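Side-chain contacts in prophenoloxidase b (Marsupenaeus japonicus, PDB 3WKY), which is the inactive precursor of a type 3 copper phenoloxidase, an enzyme that probably hydroxylates monophenols and oxidises o-diphenols to quinones: residues Glu236-Asn241 / Leu507-Asp512; Lys91-Leu96 / Lys124-Gly129; Thr302-Gly307 / Glu340-Gly345. One frame throughout, in Å; residues are numbered along the deposited sequence. Where two conformers were deposited one is given.

In the fold
The three contacts sample the three parts of an arthropod hemocyanin-type chain. Contact 2 comes first along the sequence, joining the start of helix 93-103 to the loop after helix 109-122 in the all-alpha region. Contact 1 then links the end of helix 218-239, in the copper-containing region, to strand 501-509 of the ig-like region; nested inside the loop it closes, contact 3 packs helix 294-310 against helix 334-343. None touches another. The centres of contacts 1 and 2 lie about 43 Å apart. Those of contacts 1 and 3 are separated by about 30 Å. For contacts 2 and 3 the centres are about 36 Å apart. Contact 1 thus ties two regions together, while contacts 2 and 3 each lie within one, contact 3 with the side chain of L342 about 10 Å from the Cu2-O2 cluster.

Contact 1: residues Glu236-Asn241 / Leu507-Asp512; sequences ERLSLN and LAPKFD
L238 alone carries the helix side of this meeting, its two methyls spread over the chain from P509 to D512. CD1 sits 3.9 Å from CG of the P509 ring and 4.2 Å from its CB, the two side chains crossing at about a right angle. The same CD1 lies 4.2 Å from the backbone O of F511, while CD2 comes equally near the carbonyl carbon C of D512. With CG anti to the carbonyl carbon (chi1 -68°), the branch extends off the helix and meets both ring and main chain. No hydrogen bond crosses the contact; it rests on van der Waals packing, which the methyls of leucine and the compact proline ring suit.

P509 ends strand 501-509 of the large mixed sheet in the ig-like region, and helix 218-239 belongs to the copper-containing region, making this an interdomain contact of the hemocyanin-type fold. The helix finishes here in a Schellman motif: N241, at positive phi (61°), is the C' residue, its N bonds to L238 O at 3.2 Å, and R237 O accepts from the amide of the residue after N241. Asparagine tolerates that backbone shape better than most residues.

Further out, M588 on strand 588-598 touches L238 and S239, and the loop before that strand is joined to the helix end by hydrogen bonds of S239 OG with G583 N and of E236 OE1 with R582 N. On the other segment, the CB of D512 points away from the helix, and its OD1 accepts from the backbone N of E514 and V516. N241 ND2 donates to the backbone O of D309 in a second subunit.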
loop_
_atom_site.group_PDB
_atom_site.type_symbol
_atom_site.label_atom_id
_atom_site.label_comp_id
_atom_site.label_asym_id
_atom_site.label_seq_id
_atom_site.Cartn_x
_atom_site.Cartn_y
_atom_site.Cartn_z
ATOM N N GLU A 236 -21.550 -28.417 6.517
ATOM C CA GLU A 236 -20.490 -29.033 7.278
ATOM C C GLU A 236 -19.718 -27.944 8.055
ATOM O O GLU A 236 -19.364 -28.137 9.233
ATOM C CB GLU A 236 -19.577 -29.812 6.318
ATOM C CG GLU A 236 -18.898 -31.015 6.903
ATOM C CD GLU A 236 -19.825 -32.201 7.184
ATOM O OE1 GLU A 236 -21.047 -32.181 6.858
ATOM O OE2 GLU A 236 -19.300 -33.170 7.759
ATOM N N ARG A 237 -19.470 -26.799 7.414
ATOM C CA ARG A 237 -18.762 -25.702 8.092
ATOM C C ARG A 237 -19.558 -25.200 9.309
ATOM O O ARG A 237 -19.010 -25.033 10.401
ATOM C CB ARG A 237 -18.462 -24.554 7.121
ATOM C CG ARG A 237 -17.505 -24.960 5.974
ATOM C CD ARG A 237 -17.262 -23.804 4.990
ATOM N NE ARG A 237 -16.470 -22.734 5.605
ATOM C CZ ARG A 237 -15.138 -22.717 5.660
ATOM N NH1 ARG A 237 -14.421 -23.717 5.154
ATOM N NH2 ARG A 237 -14.512 -21.704 6.250
ATOM N N LEU A 238 -20.849 -24.963 9.117
ATOM C CA LEU A 238 -21.702 -24.543 10.236
ATOM C C LEU A 238 -21.678 -25.578 11.368
ATOM O O LEU A 238 -21.655 -25.211 12.551
ATOM C CB LEU A 238 -23.142 -24.259 9.770
ATOM C CG LEU A 238 -23.304 -23.024 8.868
ATOM C CD1 LEU A 238 -24.692 -22.975 8.226
ATOM C CD2 LEU A 238 -23.044 -21.731 9.646
ATOM N N SER A 239 -21.662 -26.863 11.009
ATOM C CA SER A 239 -21.585 -27.938 12.008
ATOM C C SER A 239 -20.316 -27.862 12.837
ATOM O O SER A 239 -20.255 -28.391 13.943
ATOM C CB SER A 239 -21.648 -29.322 11.346
ATOM O OG SER A 239 -22.869 -29.520 10.654
ATOM N N LEU A 240 -19.290 -27.220 12.288
ATOM C CA LEU A 240 -17.978 -27.196 12.908
ATOM C C LEU A 240 -17.657 -25.829 13.528
ATOM O O LEU A 240 -16.507 -25.562 13.898
ATOM C CB LEU A 240 -16.931 -27.544 11.839
ATOM C CG LEU A 240 -16.973 -28.995 11.356
ATOM C CD1 LEU A 240 -16.214 -29.161 10.029
ATOM C CD2 LEU A 240 -16.359 -29.883 12.405
ATOM N N ASN A 241 -18.667 -24.967 13.630
ATOM C CA ASN A 241 -18.465 -23.592 14.103
ATOM C C ASN A 241 -17.518 -22.787 13.218
ATOM O O ASN A 241 -16.811 -21.908 13.703
ATOM C CB ASN A 241 -18.001 -23.562 15.574
ATOM C CG ASN A 241 -19.133 -23.863 16.542
ATOM O OD1 ASN A 241 -20.268 -23.471 16.305
ATOM N ND2 ASN A 241 -18.831 -24.572 17.630
ATOM N N LEU A 507 -33.133 -29.841 1.952
ATOM C CA LEU A 507 -32.656 -29.634 3.315
ATOM C C LEU A 507 -31.860 -28.329 3.352
ATOM O O LEU A 507 -31.172 -28.005 2.379
ATOM C CB LEU A 507 -31.715 -30.780 3.721
ATOM C CG LEU A 507 -31.252 -30.892 5.181
ATOM C CD1 LEU A 507 -32.355 -31.500 6.053
ATOM C CD2 LEU A 507 -29.976 -31.721 5.291
ATOM N N ALA A 508 -31.965 -27.585 4.455
ATOM C CA ALA A 508 -31.111 -26.411 4.694
ATOM C C ALA A 508 -31.045 -26.135 6.188
ATOM O O ALA A 508 -31.985 -26.436 6.914
ATOM C CB ALA A 508 -31.653 -25.186 3.957
ATOM N N PRO A 509 -29.932 -25.559 6.664
ATOM C CA PRO A 509 -29.922 -25.197 8.088
ATOM C C PRO A 509 -30.963 -24.119 8.378
ATOM O O PRO A 509 -31.287 -23.306 7.499
ATOM C CB PRO A 509 -28.511 -24.613 8.299
ATOM C CG PRO A 509 -27.704 -25.121 7.140
ATOM C CD PRO A 509 -28.662 -25.225 5.987
ATOM N N LYS A 510 -31.489 -24.107 9.595
ATOM C CA LYS A 510 -32.463 -23.097 9.971
ATOM C C LYS A 510 -31.790 -21.770 10.346
ATOM O O LYS A 510 -32.309 -20.687 10.036
ATOM C CB LYS A 510 -33.340 -23.612 11.123
ATOM C CG LYS A 510 -34.456 -22.660 11.523
ATOM C CD LYS A 510 -35.486 -23.356 12.417
ATOM C CE LYS A 510 -36.645 -22.420 12.765
ATOM N NZ LYS A 510 -37.657 -23.102 13.625
ATOM N N PHE A 511 -30.629 -21.861 10.989
ATOM C CA PHE A 511 -29.939 -20.680 11.506
ATOM C C PHE A 511 -28.593 -20.459 10.829
ATOM O O PHE A 511 -27.911 -21.424 10.470
ATOM C CB PHE A 511 -29.724 -20.822 13.015
ATOM C CG PHE A 511 -31.000 -21.070 13.774
ATOM C CD1 PHE A 511 -31.810 -20.010 14.156
ATOM C CD2 PHE A 511 -31.397 -22.363 14.077
ATOM C CE1 PHE A 511 -32.999 -20.242 14.849
ATOM C CE2 PHE A 511 -32.581 -22.598 14.761
ATOM C CZ PHE A 511 -33.378 -21.538 15.146
ATOM N N ASP A 512 -28.217 -19.195 10.668
ATOM C CA ASP A 512 -26.871 -18.875 10.164
ATOM C C ASP A 512 -25.813 -18.958 11.264
ATOM O O ASP A 512 -26.097 -19.402 12.377
ATOM C CB ASP A 512 -26.844 -17.515 9.457
ATOM C CG ASP A 512 -27.118 -16.341 10.397
ATOM O OD1 ASP A 512 -26.957 -16.471 11.631
ATOM O OD2 ASP A 512 -27.474 -15.264 9.882
#

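Contact 2: residues Lys91-Leu96 / Lys124-Gly129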
loop_
_atom_site.group_PDB
_atom_site.type_symbol
_atom_site.label_atom_id
_atom_site.label_comp_id
_atom_site.label_asym_id
_atom_site.label_seq_id
_atom_site.Cartn_x
_atom_site.Cartn_y
_atom_site.Cartn_z
ATOM N N LYS A 91 -15.968 -51.785 -32.633
ATOM C CA LYS A 91 -17.114 -52.572 -33.068
ATOM C C LYS A 91 -17.608 -53.570 -32.023
ATOM O O LYS A 91 -18.771 -53.976 -32.064
ATOM C CB LYS A 91 -16.843 -53.257 -34.406
ATOM C CG LYS A 91 -15.663 -54.202 -34.408
ATOM C CD LYS A 91 -15.364 -54.638 -35.832
ATOM C CE LYS A 91 -14.676 -55.988 -35.875
ATOM N NZ LYS A 91 -14.458 -56.421 -37.282
ATOM N N SER A 92 -16.755 -53.939 -31.073
ATOM C CA SER A 92 -17.170 -54.849 -30.008
ATOM C C SER A 92 -16.327 -54.679 -28.753
ATOM O O SER A 92 -15.269 -54.056 -28.792
ATOM C CB SER A 92 -17.063 -56.303 -30.479
ATOM O OG SER A 92 -15.702 -56.690 -30.608
ATOM N N LEU A 93 -16.786 -55.260 -27.647
ATOM C CA LEU A 93 -16.020 -55.226 -26.407
ATOM C C LEU A 93 -14.700 -55.996 -26.506
ATOM O O LEU A 93 -13.713 -55.623 -25.870
ATOM C CB LEU A 93 -16.861 -55.721 -25.234
ATOM C CG LEU A 93 -18.077 -54.841 -24.932
ATOM C CD1 LEU A 93 -18.855 -55.364 -23.739
ATOM C CD2 LEU A 93 -17.643 -53.386 -24.706
ATOM N N ASN A 94 -14.676 -57.064 -27.300
ATOM C CA ASN A 94 -13.429 -57.789 -27.540
ATOM C C ASN A 94 -12.411 -56.912 -28.261
ATOM O O ASN A 94 -11.237 -56.873 -27.896
ATOM C CB ASN A 94 -13.684 -59.080 -28.332
ATOM C CG ASN A 94 -14.265 -60.189 -27.469
ATOM O OD1 ASN A 94 -13.806 -60.425 -26.351
ATOM N ND2 ASN A 94 -15.287 -60.868 -27.983
ATOM N N VAL A 95 -12.870 -56.204 -29.288
ATOM C CA VAL A 95 -12.014 -55.272 -30.008
ATOM C C VAL A 95 -11.583 -54.099 -29.115
ATOM O O VAL A 95 -10.431 -53.655 -29.168
ATOM C CB VAL A 95 -12.709 -54.759 -31.279
ATOM C CG1 VAL A 95 -11.945 -53.596 -31.878
ATOM C CG2 VAL A 95 -12.852 -55.890 -32.297
ATOM N N LEU A 96 -12.502 -53.606 -28.287
ATOM C CA LEU A 96 -12.159 -52.557 -27.324
ATOM C C LEU A 96 -11.020 -53.024 -26.419
ATOM O O LEU A 96 -10.025 -52.320 -26.245
ATOM C CB LEU A 96 -13.383 -52.158 -26.491
ATOM C CG LEU A 96 -13.147 -51.335 -25.220
ATOM C CD1 LEU A 96 -12.383 -50.075 -25.535
ATOM C CD2 LEU A 96 -14.473 -50.998 -24.547
ATOM N N LYS A 124 -23.216 -47.824 -24.661
ATOM C CA LYS A 124 -24.492 -48.335 -24.160
ATOM C C LYS A 124 -24.396 -49.760 -23.630
ATOM O O LYS A 124 -25.242 -50.182 -22.842
ATOM C CB LYS A 124 -25.562 -48.259 -25.246
ATOM C CG LYS A 124 -25.951 -46.843 -25.626
ATOM C CD LYS A 124 -26.745 -46.830 -26.922
ATOM C CE LYS A 124 -27.042 -45.410 -27.381
ATOM N NZ LYS A 124 -28.012 -44.729 -26.486
ATOM N N ASP A 125 -23.364 -50.490 -24.045
ATOM C CA ASP A 125 -23.211 -51.876 -23.607
ATOM C C ASP A 125 -22.351 -52.002 -22.353
ATOM O O ASP A 125 -22.044 -53.115 -21.905
ATOM C CB ASP A 125 -22.680 -52.766 -24.742
ATOM C CG ASP A 125 -21.376 -52.263 -25.330
ATOM O OD1 ASP A 125 -20.903 -51.171 -24.932
ATOM O OD2 ASP A 125 -20.828 -52.963 -26.212
ATOM N N LEU A 126 -21.980 -50.853 -21.788
ATOM C CA LEU A 126 -21.202 -50.808 -20.552
ATOM C C LEU A 126 -21.952 -50.016 -19.491
ATOM O O LEU A 126 -22.695 -49.087 -19.811
ATOM C CB LEU A 126 -19.825 -50.174 -20.799
ATOM C CG LEU A 126 -18.830 -50.940 -21.672
ATOM C CD1 LEU A 126 -17.516 -50.164 -21.771
ATOM C CD2 LEU A 126 -18.602 -52.335 -21.102
ATOM N N SER A 127 -21.777 -50.405 -18.232
ATOM C CA SER A 127 -22.401 -49.715 -17.108
ATOM C C SER A 127 -21.334 -49.145 -16.171
ATOM O O SER A 127 -20.453 -49.874 -15.710
ATOM C CB SER A 127 -23.304 -50.675 -16.330
ATOM O OG SER A 127 -23.599 -50.165 -15.041
ATOM N N PRO A 128 -21.432 -47.841 -15.860
ATOM C CA PRO A 128 -20.436 -47.147 -15.023
ATOM C C PRO A 128 -20.318 -47.794 -13.648
ATOM O O PRO A 128 -19.255 -47.749 -13.018
ATOM C CB PRO A 128 -21.013 -45.729 -14.886
ATOM C CG PRO A 128 -21.962 -45.582 -16.039
ATOM C CD PRO A 128 -22.524 -46.950 -16.291
ATOM N N GLY A 129 -21.407 -48.412 -13.188
ATOM C CA GLY A 129 -21.397 -49.127 -11.926
ATOM C C GLY A 129 -20.426 -50.300 -11.913
ATOM O O GLY A 129 -20.059 -50.796 -10.845
#
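OD2 of D125 forms a salt bridge with NH2 of R123, and the same oxygen rests against the aliphatic branch of L93, 3.5 Å from its CD2 and 3.6 Å from its CG. The two side chains come from opposite directions, placing the carboxylate oxygen, which R123 pairs, against the forked end of L93. The chi1 of 56° places CG of D125 between its own backbone N and carbonyl carbon, and from there the acid extends toward L93.

Next to this polar pairing lies the apolar part. L93 and L126 slide past one another in opposite directions, with L93 CD2 3.9 Å and L93 CD1 4.0 Å from CD2 of L126. The other L126 methyl, CD1, approaches CD2 of L96 at 4.2 Å, one turn further along the helix. A branched leucine suits position 126 because its two methyls serve different neighbours, whereas both methyls in the fork of L93 meet the same pair, D125 OD2 and L126 CD2. Cutting L93 back to an alanine is likely to leave D125 OD2 and L126 CD2 without the methyls they now pack against, opening a gap at the start of the helix.

That start is secured locally by S92, the N-cap of helix 93-103: its OG accepts from V95 N at 3.2 Å, nearly straight at 167°. The small serine hydroxyl can reach an amide of the first turn, and S92 O also accepts from L96 N at 2.8 Å.

Around the contact, helix 9-12 supplies L11, which touches both L96 and L126, while T119 and Y120 of helix 109-122 lie against L126. The pairing therefore seats the loop between helices 109-122 and 134-137 beside the first turn of helix 93-103, within the all-alpha region.

Contact 3: residues Thr302-Gly307 / Glu340-Gly345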
loop_
_atom_site.group_PDB
_atom_site.type_symbol
_atom_site.label_atom_id
_atom_site.label_comp_id
_atom_site.label_asym_id
_atom_site.label_seq_id
_atom_site.Cartn_x
_atom_site.Cartn_y
_atom_site.Cartn_z
ATOM N N THR A 302 -17.054 -9.690 -16.978
ATOM C CA THR A 302 -17.802 -8.463 -17.262
ATOM C C THR A 302 -18.825 -8.692 -18.383
ATOM O O THR A 302 -20.000 -8.296 -18.266
ATOM C CB THR A 302 -16.835 -7.331 -17.649
ATOM O OG1 THR A 302 -16.014 -7.012 -16.513
ATOM C CG2 THR A 302 -17.592 -6.083 -18.095
ATOM N N HIS A 303 -18.387 -9.347 -19.459
ATOM C CA HIS A 303 -19.290 -9.620 -20.581
ATOM C C HIS A 303 -20.447 -10.521 -20.155
ATOM O O HIS A 303 -21.600 -10.313 -20.547
ATOM C CB HIS A 303 -18.548 -10.280 -21.747
ATOM C CG HIS A 303 -17.624 -9.360 -22.501
ATOM N ND1 HIS A 303 -16.656 -9.823 -23.346
ATOM C CD2 HIS A 303 -17.568 -7.999 -22.563
ATOM C CE1 HIS A 303 -15.998 -8.796 -23.887
ATOM N NE2 HIS A 303 -16.546 -7.685 -23.421
ATOM N N LEU A 304 -20.136 -11.535 -19.358
ATOM C CA LEU A 304 -21.163 -12.477 -18.936
ATOM C C LEU A 304 -22.158 -11.835 -17.972
ATOM O O LEU A 304 -23.376 -12.077 -18.062
ATOM C CB LEU A 304 -20.510 -13.725 -18.327
ATOM C CG LEU A 304 -21.468 -14.826 -17.858
ATOM C CD1 LEU A 304 -22.340 -15.328 -19.035
ATOM C CD2 LEU A 304 -20.682 -15.976 -17.233
ATOM N N TYR A 305 -21.652 -11.017 -17.049
ATOM C CA TYR A 305 -22.513 -10.276 -16.132
ATOM C C TYR A 305 -23.452 -9.364 -16.909
ATOM O O TYR A 305 -24.638 -9.239 -16.553
ATOM C CB TYR A 305 -21.694 -9.413 -15.150
ATOM C CG TYR A 305 -21.076 -10.163 -13.980
ATOM C CD1 TYR A 305 -21.271 -11.529 -13.801
ATOM C CD2 TYR A 305 -20.302 -9.489 -13.046
ATOM C CE1 TYR A 305 -20.691 -12.208 -12.717
ATOM C CE2 TYR A 305 -19.729 -10.153 -11.966
ATOM C CZ TYR A 305 -19.924 -11.503 -11.806
ATOM O OH TYR A 305 -19.335 -12.131 -10.723
ATOM N N HIS A 306 -22.926 -8.693 -17.933
ATOM C CA HIS A 306 -23.765 -7.844 -18.786
ATOM C C HIS A 306 -24.909 -8.649 -19.411
ATOM O O HIS A 306 -26.070 -8.237 -19.351
ATOM C CB HIS A 306 -22.952 -7.199 -19.902
ATOM C CG HIS A 306 -23.779 -6.405 -20.867
ATOM N ND1 HIS A 306 -24.299 -5.164 -20.559
ATOM C CD2 HIS A 306 -24.176 -6.672 -22.135
ATOM C CE1 HIS A 306 -24.987 -4.707 -21.592
ATOM N NE2 HIS A 306 -24.929 -5.604 -22.562
ATOM N N GLY A 307 -24.572 -9.777 -20.033
ATOM C CA GLY A 307 -25.581 -10.618 -20.670
ATOM C C GLY A 307 -26.642 -11.081 -19.686
ATOM O O GLY A 307 -27.850 -11.074 -19.986
ATOM N N GLU A 340 -23.228 -23.364 -19.825
ATOM C CA GLU A 340 -22.341 -23.703 -20.944
ATOM C C GLU A 340 -21.355 -22.570 -21.227
ATOM O O GLU A 340 -20.228 -22.813 -21.660
ATOM C CB GLU A 340 -23.137 -24.017 -22.218
ATOM C CG GLU A 340 -24.059 -25.265 -22.126
ATOM C CD GLU A 340 -23.299 -26.589 -22.233
ATOM O OE1 GLU A 340 -22.049 -26.599 -22.140
ATOM O OE2 GLU A 340 -23.954 -27.637 -22.417
ATOM N N ALA A 341 -21.778 -21.330 -20.994
ATOM C CA ALA A 341 -20.900 -20.185 -21.253
ATOM C C ALA A 341 -19.841 -20.042 -20.160
ATOM O O ALA A 341 -18.701 -19.617 -20.423
ATOM C CB ALA A 341 -21.721 -18.900 -21.370
ATOM N N LEU A 342 -20.215 -20.391 -18.935
ATOM C CA LEU A 342 -19.340 -20.180 -17.776
ATOM C C LEU A 342 -18.319 -21.289 -17.558
ATOM O O LEU A 342 -17.195 -21.020 -17.118
ATOM C CB LEU A 342 -20.187 -19.977 -16.510
ATOM C CG LEU A 342 -19.516 -19.706 -15.160
ATOM C CD1 LEU A 342 -18.544 -18.518 -15.266
ATOM C CD2 LEU A 342 -20.587 -19.446 -14.071
ATOM N N GLU A 343 -18.686 -22.540 -17.851
ATOM C CA GLU A 343 -17.793 -23.660 -17.514
ATOM C C GLU A 343 -16.355 -23.579 -18.084
ATOM O O GLU A 343 -15.406 -23.708 -17.309
ATOM C CB GLU A 343 -18.448 -25.056 -17.726
ATOM C CG GLU A 343 -17.569 -26.182 -17.154
ATOM C CD GLU A 343 -18.229 -27.572 -17.161
ATOM O OE1 GLU A 343 -19.384 -27.687 -17.635
ATOM O OE2 GLU A 343 -17.578 -28.548 -16.695
ATOM N N ALA A 344 -16.151 -23.364 -19.388
ATOM C CA ALA A 344 -17.186 -23.319 -20.424
ATOM C C ALA A 344 -17.255 -24.662 -21.151
ATOM O O ALA A 344 -16.272 -25.414 -21.191
ATOM C CB ALA A 344 -16.891 -22.208 -21.422
ATOM N N GLY A 345 -18.418 -24.955 -21.731
ATOM C CA GLY A 345 -18.582 -26.138 -22.560
ATOM C C GLY A 345 -19.046 -25.699 -23.933
ATOM O O GLY A 345 -18.295 -25.090 -24.682
#
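L304 lays its CD2 against L342, 3.9 Å from CD1 and 4.1 Å from CB, the two side chains crossing at about a right angle. Its other methyl, CD1, approaches the CB of A341 at 4.3 Å. Both leucines hold CG anti to the backbone N (chi1 -179° in each), and with CB of L304 pointing toward the other helix, its fork reaches two successive residues there. The small A341 lets a leucine methyl come close to the helix surface, while the larger L342 meets that leucine through CB and CD1.

This buried, wholly apolar junction joins helices 294-310 and 334-343 in the copper-containing region of the hemocyanin-type fold, where the side chain of L342 is about 10 Å from the copper-oxygen cluster. V403 and F404 of helix 391-409 pack on L342, and Y353 of helix 350-353 on L304. Just beyond L342, the backbone O of E343 hydrogen-bonds to ND1 of H357, a residue of the copper pocket, so E343 O is a second-shell group that would help fix the ring orientation of H357. The carboxylates of E340 and E343 both form salt bridges with R218.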